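Side-chain contacts in UPF0201 protein MJ1564 (PDB 2PZZ), which is of unknown function, an archaeal protein that structurally resembles RNA-binding proteins but is thought unlikely to bind RNA itself: residues K21-I26 with A30-I35; V70-M75 with A124-G129; P12-Y17 with D99-I104. All blocks are in the same frame, centred on the assembly; numbering follows the deposited sequence.

Contact 1 of 3, residues K21-I26 with A30-I35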
ATOM      1  N   LYS A  21      13.436   2.377  -3.661  1.00 30.30           N
ATOM      2  CA  LYS A  21      14.365   1.265  -3.440  1.00 33.55           C
ATOM      3  C   LYS A  21      13.681  -0.050  -3.735  1.00 32.20           C
ATOM      4  O   LYS A  21      14.334  -1.016  -4.138  1.00 32.57           O
ATOM      5  CB  LYS A  21      14.909   1.261  -2.000  1.00 32.42           C
ATOM      6  CG  LYS A  21      15.923   2.380  -1.750  1.00 35.84           C
ATOM      7  CD  LYS A  21      16.392   2.406  -0.308  1.00 39.56           C
ATOM      8  CE  LYS A  21      17.224   3.645  -0.035  1.00 41.64           C
ATOM      9  NZ  LYS A  21      17.594   3.737   1.398  1.00 45.15           N
ATOM     10  N   ALA A  22      12.367  -0.103  -3.533  1.00 29.54           N
ATOM     11  CA  ALA A  22      11.660  -1.340  -3.812  1.00 28.69           C
ATOM     12  C   ALA A  22      11.735  -1.579  -5.315  1.00 27.78           C
ATOM     13  O   ALA A  22      11.877  -2.707  -5.773  1.00 30.28           O
ATOM     14  CB  ALA A  22      10.212  -1.253  -3.354  1.00 29.26           C
ATOM     15  N   ILE A  23      11.646  -0.517  -6.090  1.00 29.07           N
ATOM     16  CA  ILE A  23      11.732  -0.682  -7.539  1.00 31.49           C
ATOM     17  C   ILE A  23      13.137  -1.151  -7.928  1.00 30.39           C
ATOM     18  O   ILE A  23      13.296  -2.153  -8.617  1.00 30.39           O
ATOM     19  CB  ILE A  23      11.437   0.640  -8.271  1.00 31.30           C
ATOM     20  CG1 ILE A  23       9.969   1.034  -8.036  1.00 34.35           C
ATOM     21  CG2 ILE A  23      11.784   0.493  -9.766  1.00 29.78           C
ATOM     22  CD1 ILE A  23       9.583   2.375  -8.650  1.00 35.71           C
ATOM     23  N   LEU A  24      14.152  -0.427  -7.461  1.00 31.41           N
ATOM     24  CA  LEU A  24      15.539  -0.754  -7.790  1.00 31.53           C
ATOM     25  C   LEU A  24      15.938  -2.162  -7.366  1.00 31.53           C
ATOM     26  O   LEU A  24      16.765  -2.777  -8.026  1.00 35.08           O
ATOM     27  CB  LEU A  24      16.491   0.303  -7.200  1.00 28.34           C
ATOM     28  CG  LEU A  24      16.226   1.697  -7.803  1.00 30.24           C
ATOM     29  CD1 LEU A  24      16.988   2.775  -7.047  1.00 31.58           C
ATOM     30  CD2 LEU A  24      16.613   1.705  -9.282  1.00 30.74           C
ATOM     31  N   ASN A  25      15.342  -2.689  -6.295  1.00 29.92           N
ATOM     32  CA  ASN A  25      15.669  -4.050  -5.867  1.00 29.26           C
ATOM     33  C   ASN A  25      15.287  -5.067  -6.926  1.00 30.51           C
ATOM     34  O   ASN A  25      15.847  -6.166  -6.962  1.00 29.51           O
ATOM     35  CB  ASN A  25      14.952  -4.436  -4.561  1.00 31.28           C
ATOM     36  CG  ASN A  25      15.538  -3.755  -3.345  1.00 32.64           C
ATOM     37  OD1 ASN A  25      16.684  -3.299  -3.367  1.00 33.81           O
ATOM     38  ND2 ASN A  25      14.756  -3.689  -2.268  1.00 31.54           N
ATOM     39  N   ILE A  26      14.319  -4.722  -7.777  1.00 30.11           N
ATOM     40  CA  ILE A  26      13.892  -5.642  -8.833  1.00 29.41           C
ATOM     41  C   ILE A  26      14.442  -5.203 -10.200  1.00 30.56           C
ATOM     42  O   ILE A  26      14.767  -6.041 -11.045  1.00 30.61           O
ATOM     43  CB  ILE A  26      12.347  -5.727  -8.916  1.00 30.02           C
ATOM     44  CG1 ILE A  26      11.753  -5.922  -7.514  1.00 31.69           C
ATOM     45  CG2 ILE A  26      11.927  -6.896  -9.813  1.00 29.27           C
ATOM     46  CD1 ILE A  26      12.172  -7.225  -6.812  1.00 31.50           C
ATOM     47  N   ALA A  30      17.004   0.726 -13.630  1.00 39.83           N
ATOM     48  CA  ALA A  30      15.945   1.674 -13.966  1.00 40.14           C
ATOM     49  C   ALA A  30      16.295   3.138 -13.718  1.00 40.69           C
ATOM     50  O   ALA A  30      16.916   3.475 -12.709  1.00 39.78           O
ATOM     51  CB  ALA A  30      14.670   1.311 -13.212  1.00 37.46           C
ATOM     52  N   LYS A  31      15.912   4.002 -14.661  1.00 42.17           N
ATOM     53  CA  LYS A  31      16.114   5.448 -14.532  1.00 43.33           C
ATOM     54  C   LYS A  31      14.770   5.924 -14.001  1.00 42.50           C
ATOM     55  O   LYS A  31      13.755   5.761 -14.672  1.00 43.25           O
ATOM     56  CB  LYS A  31      16.367   6.113 -15.886  1.00 44.96           C
ATOM     57  CG  LYS A  31      17.808   6.113 -16.361  1.00 52.07           C
ATOM     58  CD  LYS A  31      18.257   4.754 -16.864  1.00 55.27           C
ATOM     59  CE  LYS A  31      19.577   4.874 -17.618  1.00 55.52           C
ATOM     60  NZ  LYS A  31      20.037   3.553 -18.109  1.00 58.29           N
ATOM     61  N   LEU A  32      14.754   6.520 -12.816  1.00 41.44           N
ATOM     62  CA  LEU A  32      13.493   6.936 -12.219  1.00 40.47           C
ATOM     63  C   LEU A  32      13.288   8.430 -12.024  1.00 41.98           C
ATOM     64  O   LEU A  32      14.226   9.165 -11.718  1.00 40.45           O
ATOM     65  CB  LEU A  32      13.322   6.231 -10.864  1.00 38.79           C
ATOM     66  CG  LEU A  32      13.481   4.704 -10.857  1.00 38.60           C
ATOM     67  CD1 LEU A  32      13.543   4.197  -9.425  1.00 37.42           C
ATOM     68  CD2 LEU A  32      12.325   4.056 -11.604  1.00 40.60           C
ATOM     69  N   THR A  33      12.046   8.871 -12.207  1.00 41.96           N
ATOM     70  CA  THR A  33      11.694  10.267 -11.989  1.00 43.64           C
ATOM     71  C   THR A  33      10.447  10.297 -11.093  1.00 42.16           C
ATOM     72  O   THR A  33       9.531   9.475 -11.234  1.00 39.05           O
ATOM     73  CB  THR A  33      11.379  11.003 -13.303  1.00 45.71           C
ATOM     74  OG1 THR A  33      10.038  10.694 -13.705  1.00 48.68           O
ATOM     75  CG2 THR A  33      12.359  10.579 -14.398  1.00 45.64           C
ATOM     76  N   PHE A  34      10.422  11.245 -10.169  1.00 41.74           N
ATOM     77  CA  PHE A  34       9.309  11.362  -9.247  1.00 42.03           C
ATOM     78  C   PHE A  34       8.447  12.572  -9.549  1.00 43.09           C
ATOM     79  O   PHE A  34       8.950  13.685  -9.668  1.00 43.67           O
ATOM     80  CB  PHE A  34       9.823  11.479  -7.814  1.00 42.28           C
ATOM     81  CG  PHE A  34       8.738  11.719  -6.802  1.00 40.68           C
ATOM     82  CD1 PHE A  34       7.949  10.668  -6.347  1.00 39.95           C
ATOM     83  CD2 PHE A  34       8.504  12.996  -6.308  1.00 39.34           C
ATOM     84  CE1 PHE A  34       6.946  10.883  -5.406  1.00 40.92           C
ATOM     85  CE2 PHE A  34       7.499  13.224  -5.367  1.00 41.81           C
ATOM     86  CZ  PHE A  34       6.719  12.167  -4.915  1.00 38.40           C
ATOM     87  N   ILE A  35       7.145  12.353  -9.667  1.00 45.19           N
ATOM     88  CA  ILE A  35       6.227  13.453  -9.915  1.00 47.84           C
ATOM     89  C   ILE A  35       5.196  13.541  -8.804  1.00 48.86           C
ATOM     90  O   ILE A  35       4.677  12.529  -8.328  1.00 48.19           O
ATOM     91  CB  ILE A  35       5.494  13.315 -11.272  1.00 48.82           C
ATOM     92  CG1 ILE A  35       4.946  11.900 -11.444  1.00 49.80           C
ATOM     93  CG2 ILE A  35       6.442  13.677 -12.405  1.00 50.48           C
ATOM     94  CD1 ILE A  35       5.985  10.883 -11.900  1.00 55.24           C
TER

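Contact 2 of 3, residues V70-M75 with A124-G129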
ATOM      1  N   VAL A  70       1.385 -15.403 -15.021  1.00 39.69           N
ATOM      2  CA  VAL A  70       1.070 -13.979 -14.938  1.00 37.87           C
ATOM      3  C   VAL A  70       1.467 -13.207 -16.202  1.00 37.36           C
ATOM      4  O   VAL A  70       0.726 -12.344 -16.671  1.00 35.07           O
ATOM      5  CB  VAL A  70       1.748 -13.329 -13.712  1.00 38.15           C
ATOM      6  CG1 VAL A  70       1.518 -11.826 -13.723  1.00 35.68           C
ATOM      7  CG2 VAL A  70       1.183 -13.942 -12.413  1.00 38.63           C
ATOM      8  N   LEU A  71       2.634 -13.518 -16.753  1.00 37.45           N
ATOM      9  CA  LEU A  71       3.094 -12.840 -17.961  1.00 37.35           C
ATOM     10  C   LEU A  71       2.213 -13.158 -19.176  1.00 35.90           C
ATOM     11  O   LEU A  71       1.922 -12.274 -19.982  1.00 33.34           O
ATOM     12  CB  LEU A  71       4.553 -13.209 -18.251  1.00 39.70           C
ATOM     13  CG  LEU A  71       5.519 -12.828 -17.119  1.00 44.07           C
ATOM     14  CD1 LEU A  71       6.966 -13.136 -17.507  1.00 42.77           C
ATOM     15  CD2 LEU A  71       5.354 -11.350 -16.805  1.00 43.23           C
ATOM     16  N   GLU A  72       1.789 -14.408 -19.320  1.00 35.76           N
ATOM     17  CA  GLU A  72       0.944 -14.750 -20.459  1.00 39.19           C
ATOM     18  C   GLU A  72      -0.424 -14.104 -20.319  1.00 41.43           C
ATOM     19  O   GLU A  72      -0.996 -13.620 -21.298  1.00 42.60           O
ATOM     20  CB  GLU A  72       0.798 -16.259 -20.589  1.00 39.46           C
ATOM     21  CG  GLU A  72       2.061 -16.936 -21.037  1.00 42.11           C
ATOM     22  CD  GLU A  72       1.828 -18.383 -21.366  1.00 45.60           C
ATOM     23  OE1 GLU A  72       0.643 -18.780 -21.420  1.00 47.15           O
ATOM     24  OE2 GLU A  72       2.816 -19.121 -21.577  1.00 45.47           O
ATOM     25  N   LYS A  73      -0.934 -14.074 -19.090  1.00 40.75           N
ATOM     26  CA  LYS A  73      -2.230 -13.469 -18.808  1.00 40.50           C
ATOM     27  C   LYS A  73      -2.280 -11.975 -19.130  1.00 39.17           C
ATOM     28  O   LYS A  73      -3.334 -11.456 -19.505  1.00 38.35           O
ATOM     29  CB  LYS A  73      -2.585 -13.687 -17.336  1.00 43.59           C
ATOM     30  CG  LYS A  73      -3.886 -13.050 -16.881  1.00 46.26           C
ATOM     31  CD  LYS A  73      -4.247 -13.532 -15.472  1.00 51.35           C
ATOM     32  CE  LYS A  73      -4.304 -15.062 -15.420  1.00 53.75           C
ATOM     33  NZ  LYS A  73      -4.630 -15.609 -14.066  1.00 57.44           N
ATOM     34  N   GLY A  74      -1.152 -11.282 -18.972  1.00 36.43           N
ATOM     35  CA  GLY A  74      -1.117  -9.855 -19.255  1.00 34.16           C
ATOM     36  C   GLY A  74      -0.568  -9.565 -20.644  1.00 34.09           C
ATOM     37  O   GLY A  74      -0.353  -8.417 -21.024  1.00 32.75           O
HETATM   38  N   MSE A  75      -0.356 -10.624 -21.408  1.00 35.61           N
HETATM   39  CA  MSE A  75       0.191 -10.516 -22.753  1.00 40.41           C
HETATM   40  C   MSE A  75      -0.726  -9.965 -23.850  1.00 40.45           C
HETATM   41  O   MSE A  75      -1.917 -10.267 -23.912  1.00 39.36           O
HETATM   42  CB  MSE A  75       0.701 -11.885 -23.191  1.00 42.56           C
HETATM   43  CG  MSE A  75       1.262 -11.928 -24.608  1.00 48.97           C
HETATM   44 SE   MSE A  75       2.206 -13.591 -24.958  1.00 57.72          SE
HETATM   45  CE  MSE A  75       0.706 -14.821 -24.960  1.00 54.63           C
ATOM     46  N   ALA A 124      10.531 -16.418 -17.903  1.00 37.49           N
ATOM     47  CA  ALA A 124       9.927 -17.444 -17.066  1.00 37.58           C
ATOM     48  C   ALA A 124       9.684 -18.717 -17.877  1.00 38.94           C
ATOM     49  O   ALA A 124       8.575 -18.959 -18.363  1.00 38.02           O
ATOM     50  CB  ALA A 124       8.607 -16.929 -16.471  1.00 35.91           C
ATOM     51  N   PRO A 125      10.729 -19.547 -18.035  1.00 40.37           N
ATOM     52  CA  PRO A 125      10.676 -20.807 -18.778  1.00 41.88           C
ATOM     53  C   PRO A 125       9.871 -21.866 -18.035  1.00 44.19           C
ATOM     54  O   PRO A 125       9.885 -21.910 -16.797  1.00 43.65           O
ATOM     55  CB  PRO A 125      12.146 -21.223 -18.870  1.00 39.67           C
ATOM     56  CG  PRO A 125      12.901 -19.958 -18.642  1.00 40.40           C
ATOM     57  CD  PRO A 125      12.106 -19.274 -17.591  1.00 39.78           C
ATOM     58  N   ARG A 126       9.189 -22.726 -18.787  1.00 45.85           N
ATOM     59  CA  ARG A 126       8.423 -23.803 -18.179  1.00 50.02           C
ATOM     60  C   ARG A 126       9.385 -24.692 -17.399  1.00 51.58           C
ATOM     61  O   ARG A 126      10.605 -24.573 -17.550  1.00 51.20           O
ATOM     62  CB  ARG A 126       7.722 -24.639 -19.255  1.00 52.89           C
ATOM     63  CG  ARG A 126       6.652 -23.882 -20.014  1.00 54.77           C
ATOM     64  CD  ARG A 126       5.769 -24.816 -20.820  1.00 58.98           C
ATOM     65  NE  ARG A 126       4.604 -24.115 -21.359  1.00 62.02           N
ATOM     66  CZ  ARG A 126       3.751 -23.398 -20.627  1.00 63.34           C
ATOM     67  NH1 ARG A 126       3.925 -23.280 -19.316  1.00 63.72           N
ATOM     68  NH2 ARG A 126       2.727 -22.789 -21.208  1.00 64.30           N
ATOM     69  N   THR A 127       8.839 -25.565 -16.554  1.00 53.08           N
ATOM     70  CA  THR A 127       9.663 -26.486 -15.771  1.00 56.71           C
ATOM     71  C   THR A 127       8.964 -27.829 -15.570  1.00 58.77           C
ATOM     72  O   THR A 127       7.765 -27.975 -15.830  1.00 59.13           O
ATOM     73  CB  THR A 127      10.016 -25.928 -14.363  1.00 56.40           C
ATOM     74  OG1 THR A 127       8.827 -25.824 -13.570  1.00 56.69           O
ATOM     75  CG2 THR A 127      10.672 -24.561 -14.471  1.00 56.67           C
ATOM     76  N   LYS A 128       9.741 -28.807 -15.116  1.00 61.84           N
ATOM     77  CA  LYS A 128       9.262 -30.152 -14.835  1.00 64.16           C
ATOM     78  C   LYS A 128      10.040 -30.596 -13.609  1.00 65.38           C
ATOM     79  O   LYS A 128      11.110 -31.191 -13.723  1.00 66.87           O
ATOM     80  CB  LYS A 128       9.563 -31.103 -15.999  1.00 66.08           C
ATOM     81  CG  LYS A 128       8.876 -30.748 -17.309  1.00 68.81           C
ATOM     82  CD  LYS A 128       9.172 -31.786 -18.390  1.00 70.43           C
ATOM     83  CE  LYS A 128       8.487 -31.433 -19.706  1.00 70.86           C
ATOM     84  NZ  LYS A 128       8.695 -32.474 -20.754  1.00 71.46           N
ATOM     85  N   GLY A 129       9.508 -30.286 -12.433  1.00 66.32           N
ATOM     86  CA  GLY A 129      10.182 -30.661 -11.206  1.00 66.11           C
ATOM     87  C   GLY A 129      11.046 -29.527 -10.693  1.00 66.38           C
ATOM     88  O   GLY A 129      12.024 -29.750  -9.973  1.00 66.60           O
TER

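Contact 3 of 3, residues P12-Y17 with D99-I104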
ATOM      1  N   PRO A  12       0.606   9.282   0.594  1.00 28.22           N
ATOM      2  CA  PRO A  12       0.976  10.274   1.610  1.00 28.71           C
ATOM      3  C   PRO A  12       1.790   9.744   2.800  1.00 29.94           C
ATOM      4  O   PRO A  12       2.718  10.411   3.257  1.00 28.94           O
ATOM      5  CB  PRO A  12      -0.380  10.830   2.048  1.00 27.50           C
ATOM      6  CG  PRO A  12      -1.142  10.852   0.743  1.00 24.99           C
ATOM      7  CD  PRO A  12      -0.793   9.482   0.152  1.00 28.66           C
ATOM      8  N   THR A  13       1.440   8.559   3.304  1.00 29.77           N
ATOM      9  CA  THR A  13       2.145   7.998   4.458  1.00 29.20           C
ATOM     10  C   THR A  13       3.332   7.120   4.073  1.00 30.85           C
ATOM     11  O   THR A  13       3.983   6.524   4.938  1.00 30.11           O
ATOM     12  CB  THR A  13       1.195   7.168   5.367  1.00 28.61           C
ATOM     13  OG1 THR A  13       0.656   6.063   4.632  1.00 26.18           O
ATOM     14  CG2 THR A  13       0.063   8.042   5.890  1.00 29.25           C
ATOM     15  N   GLU A  14       3.604   7.028   2.774  1.00 30.18           N
ATOM     16  CA  GLU A  14       4.732   6.238   2.311  1.00 31.28           C
ATOM     17  C   GLU A  14       5.955   7.134   2.206  1.00 30.97           C
ATOM     18  O   GLU A  14       5.841   8.355   2.121  1.00 30.01           O
ATOM     19  CB  GLU A  14       4.437   5.598   0.942  1.00 29.58           C
ATOM     20  CG  GLU A  14       3.859   4.196   1.036  1.00 29.76           C
ATOM     21  CD  GLU A  14       3.438   3.651  -0.303  1.00 32.97           C
ATOM     22  OE1 GLU A  14       3.907   2.551  -0.687  1.00 28.51           O
ATOM     23  OE2 GLU A  14       2.624   4.325  -0.974  1.00 36.21           O
ATOM     24  N   ASP A  15       7.132   6.519   2.249  1.00 32.61           N
ATOM     25  CA  ASP A  15       8.379   7.265   2.106  1.00 31.31           C
ATOM     26  C   ASP A  15       8.778   7.018   0.661  1.00 27.56           C
ATOM     27  O   ASP A  15       9.086   5.886   0.287  1.00 29.11           O
ATOM     28  CB  ASP A  15       9.452   6.711   3.037  1.00 34.34           C
ATOM     29  CG  ASP A  15      10.784   7.405   2.859  1.00 36.37           C
ATOM     30  OD1 ASP A  15      11.274   7.480   1.715  1.00 37.41           O
ATOM     31  OD2 ASP A  15      11.348   7.873   3.867  1.00 41.78           O
ATOM     32  N   LYS A  16       8.785   8.064  -0.150  1.00 30.01           N
ATOM     33  CA  LYS A  16       9.112   7.893  -1.563  1.00 32.40           C
ATOM     34  C   LYS A  16      10.428   7.175  -1.837  1.00 32.95           C
ATOM     35  O   LYS A  16      10.541   6.442  -2.823  1.00 35.89           O
ATOM     36  CB  LYS A  16       9.083   9.242  -2.293  1.00 33.31           C
ATOM     37  CG  LYS A  16      10.090  10.290  -1.842  1.00 36.60           C
ATOM     38  CD  LYS A  16       9.889  11.543  -2.683  1.00 40.25           C
ATOM     39  CE  LYS A  16      10.843  12.655  -2.314  1.00 43.99           C
ATOM     40  NZ  LYS A  16      10.642  13.853  -3.187  1.00 45.20           N
ATOM     41  N   TYR A  17      11.420   7.369  -0.972  1.00 30.97           N
ATOM     42  CA  TYR A  17      12.712   6.716  -1.171  1.00 30.64           C
ATOM     43  C   TYR A  17      12.639   5.216  -0.915  1.00 28.69           C
ATOM     44  O   TYR A  17      13.376   4.422  -1.518  1.00 29.89           O
ATOM     45  CB  TYR A  17      13.758   7.419  -0.301  1.00 30.95           C
ATOM     46  CG  TYR A  17      13.836   8.880  -0.684  1.00 31.02           C
ATOM     47  CD1 TYR A  17      14.126   9.243  -1.996  1.00 31.54           C
ATOM     48  CD2 TYR A  17      13.535   9.890   0.226  1.00 30.93           C
ATOM     49  CE1 TYR A  17      14.107  10.570  -2.401  1.00 33.16           C
ATOM     50  CE2 TYR A  17      13.516  11.235  -0.175  1.00 32.40           C
ATOM     51  CZ  TYR A  17      13.804  11.559  -1.493  1.00 33.35           C
ATOM     52  OH  TYR A  17      13.792  12.873  -1.931  1.00 39.81           O
ATOM     53  N   ASP A  99      -0.152  -5.048  -3.453  1.00 50.35           N
ATOM     54  CA  ASP A  99      -0.237  -4.796  -2.018  1.00 48.75           C
ATOM     55  C   ASP A  99      -1.261  -3.696  -1.750  1.00 48.90           C
ATOM     56  O   ASP A  99      -1.772  -3.064  -2.683  1.00 48.42           O
ATOM     57  CB  ASP A  99       1.125  -4.378  -1.452  1.00 46.18           C
ATOM     58  CG  ASP A  99       1.658  -3.114  -2.091  1.00 43.45           C
ATOM     59  OD1 ASP A  99       2.059  -3.175  -3.274  1.00 38.28           O
ATOM     60  OD2 ASP A  99       1.671  -2.064  -1.409  1.00 42.24           O
ATOM     61  N   THR A 100      -1.558  -3.473  -0.472  1.00 48.27           N
ATOM     62  CA  THR A 100      -2.522  -2.453  -0.066  1.00 47.73           C
ATOM     63  C   THR A 100      -2.155  -1.073  -0.610  1.00 46.93           C
ATOM     64  O   THR A 100      -3.018  -0.199  -0.759  1.00 45.89           O
ATOM     65  CB  THR A 100      -2.600  -2.346   1.479  1.00 48.92           C
ATOM     66  OG1 THR A 100      -2.975  -3.614   2.035  1.00 51.10           O
ATOM     67  CG2 THR A 100      -3.619  -1.305   1.890  1.00 48.08           C
ATOM     68  N   HIS A 101      -0.873  -0.875  -0.907  1.00 45.35           N
ATOM     69  CA  HIS A 101      -0.424   0.419  -1.398  1.00 43.26           C
ATOM     70  C   HIS A 101      -0.260   0.607  -2.910  1.00 39.79           C
ATOM     71  O   HIS A 101       0.372   1.563  -3.345  1.00 38.64           O
ATOM     72  CB  HIS A 101       0.850   0.828  -0.650  1.00 46.18           C
ATOM     73  CG  HIS A 101       0.602   1.197   0.780  1.00 48.90           C
ATOM     74  ND1 HIS A 101      -0.164   0.423   1.625  1.00 51.38           N
ATOM     75  CD2 HIS A 101       1.000   2.263   1.510  1.00 51.38           C
ATOM     76  CE1 HIS A 101      -0.229   0.998   2.813  1.00 51.18           C
ATOM     77  NE2 HIS A 101       0.469   2.116   2.769  1.00 50.63           N
ATOM     78  N   GLY A 102      -0.829  -0.289  -3.710  1.00 39.52           N
ATOM     79  CA  GLY A 102      -0.764  -0.109  -5.154  1.00 36.60           C
ATOM     80  C   GLY A 102       0.128  -0.993  -5.999  1.00 36.83           C
ATOM     81  O   GLY A 102      -0.141  -1.194  -7.185  1.00 37.54           O
ATOM     82  N   GLY A 103       1.198  -1.522  -5.420  1.00 36.57           N
ATOM     83  CA  GLY A 103       2.081  -2.365  -6.203  1.00 31.05           C
ATOM     84  C   GLY A 103       2.872  -1.552  -7.211  1.00 31.27           C
ATOM     85  O   GLY A 103       2.736  -0.326  -7.293  1.00 25.99           O
ATOM     86  N   ILE A 104       3.723  -2.241  -7.965  1.00 30.99           N
ATOM     87  CA  ILE A 104       4.550  -1.614  -8.976  1.00 30.63           C
ATOM     88  C   ILE A 104       3.983  -2.118 -10.296  1.00 30.88           C
ATOM     89  O   ILE A 104       3.938  -3.315 -10.534  1.00 31.16           O
ATOM     90  CB  ILE A 104       6.053  -2.052  -8.863  1.00 33.15           C
ATOM     91  CG1 ILE A 104       6.648  -1.622  -7.507  1.00 34.14           C
ATOM     92  CG2 ILE A 104       6.886  -1.387  -9.963  1.00 24.93           C
ATOM     93  CD1 ILE A 104       6.121  -2.387  -6.341  1.00 43.17           C
TER

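Contact 1 of 3, residues K21-I26 with A30-I35
Leu-32, near the start of strand 31-36, meets Leu-24 and Ile-23 of helix 16-26 with its two methyl branches: CD2 meets Ile-23, while CD1 lies against Leu-24 and also comes near Ile-23 CG2. Leu-32 CD1 is 4.0 Å from Leu-24 CD2 and equally near Leu-24 CG, so one methyl of Leu-32 sits against the CG-CD2 side of Leu-24. These two side chains run past each other in opposite directions. With Ile-23 the approach is different: the ends face one another tip to tip, and Leu-32 CD2 stands 4.0 Å from Ile-23 CG2. The beta branch gives Ile-23 a second arm, and its first torsion (chi1 -66°) sets CG2 anti to the backbone N, facing the strand, while CG1 turns toward Ile-104. Leu-24 turns only its far end to the contact; its CD2 also comes within 3.9 Å of Ala-30 O and 4.4 Å of Ala-30 CB. A small residue suits position 30, since the chain is bending back here from the helix to the strand and Leu-24 lies close over it. Ile-23 is buried, and it further touches Ile-6 and Ala-8 of strand 3-10 and, together with Leu-32, Trp-44 of strand 42-48. The helix is thereby laid against one face of the antiparallel sheet, and the short connection after it leads straight into strand 31-36, the outermost strand within this chain. All the side-chain contacts are apolar and at van der Waals spacing, which implies that between these two segments adhesion rests on shape and the exclusion of water.

Contact 2 of 3, residues V70-M75 with A124-G129
Leu-71, in the last turns of helix 64-73, points its side chain at the chain just beyond helix 116-123, and its CD1 stands 4.3 Å from Ala-124 CB. Leucine is long enough to span the gap between the two backbones, and it also packs on Ile-120 and Phe-82; the small methyl of Ala-124 suits the place where a helix ends close beside another, and it touches Ala-67 too. One residue on, Glu-72 leaves the buried side. With CG anti to its carbonyl carbon (chi1 -70°) and the chain extended beyond, its carboxylate reaches Arg-126, the two side chains crossing at about a right angle. Glu-72 OE2 lies 3.7 Å from Arg-126 NH2, a long salt bridge with the oxygen well out of the guanidinium plane and the two planar groups 72° apart. The attraction is one of charge alone, as no N-H points at the oxygen. The stronger partner of that same OE2 is Arg-68, one turn earlier, whose guanidinium also donates to Ala-124 O. At Gly-74 the chain leaves helical angles. The contact thus packs the C-terminal end of helix 64-73 against the chain leaving helix 116-123, apolar on the inside and with a long charge pair on the exposed side.

Contact 3 of 3, residues P12-Y17 with D99-I104
Glu-14 lays its carboxyl end along the edge of the His-101 imidazole, with Glu-14 CD 3.3 Å from His-101 CD2. The two side chains slide past each other in opposite directions, the carboxylate and ring planes 75° apart, and Glu-14 OE1 comes 3.5 Å from His-101 CB. The carbon edge of the ring is therefore what the acid meets; His-101 NE2 is 4.9 Å from Glu-14 OE2. The carboxylate draws its bonds from elsewhere: OE2 accepts from Lys-11 N, while OE1 pairs with Lys-86 and bonds Thr-13 OG1 of the second subunit. Replacing Glu-14 by an alanine would probably leave Lys-86 without this counter-charge, Thr-13 of the second subunit without this bond across the interface, and the edge of His-101 without its cover. His-101 is held by a type I turn from Asp-99 to Gly-102: His-101 N donates to Asp-99 OD2 at 2.9 Å, an Asx turn, and meets it from above the carboxylate plane. Gly-102 follows at a positive phi of 108°, which a side chain would strain. The contact lies buried at the subunit interface, where the loop leading from strand 3-10 into helix 16-26 meets the turn preceding strand 104-109, near the start of helix 86-90.

In the fold
Contacts 1 and 3 form one neighbourhood, with centres about 12 Å apart. They share helix 16-26: contact 3 takes the loop leading into it and its first residues, contact 1 its C-terminal part, and Ile-23 CG1 packs on Ile-104 CG1 at 4.3 Å. Contact 2 lies on the other side of the chain's centre, about 25 Å from contact 1 and about 27 Å from contact 3 between centres, touching neither. Along the sequence contact 1 falls between the two halves of contact 3, whereas contacts 2 and 3 interleave. Contact 1 seats helix 16-26 beside strand 31-36, contact 3 joins loops before that helix and strand 104-109, and contact 2 joins helix 64-73 to the chain after helix 116-123; contact 3 alone reaches the second subunit.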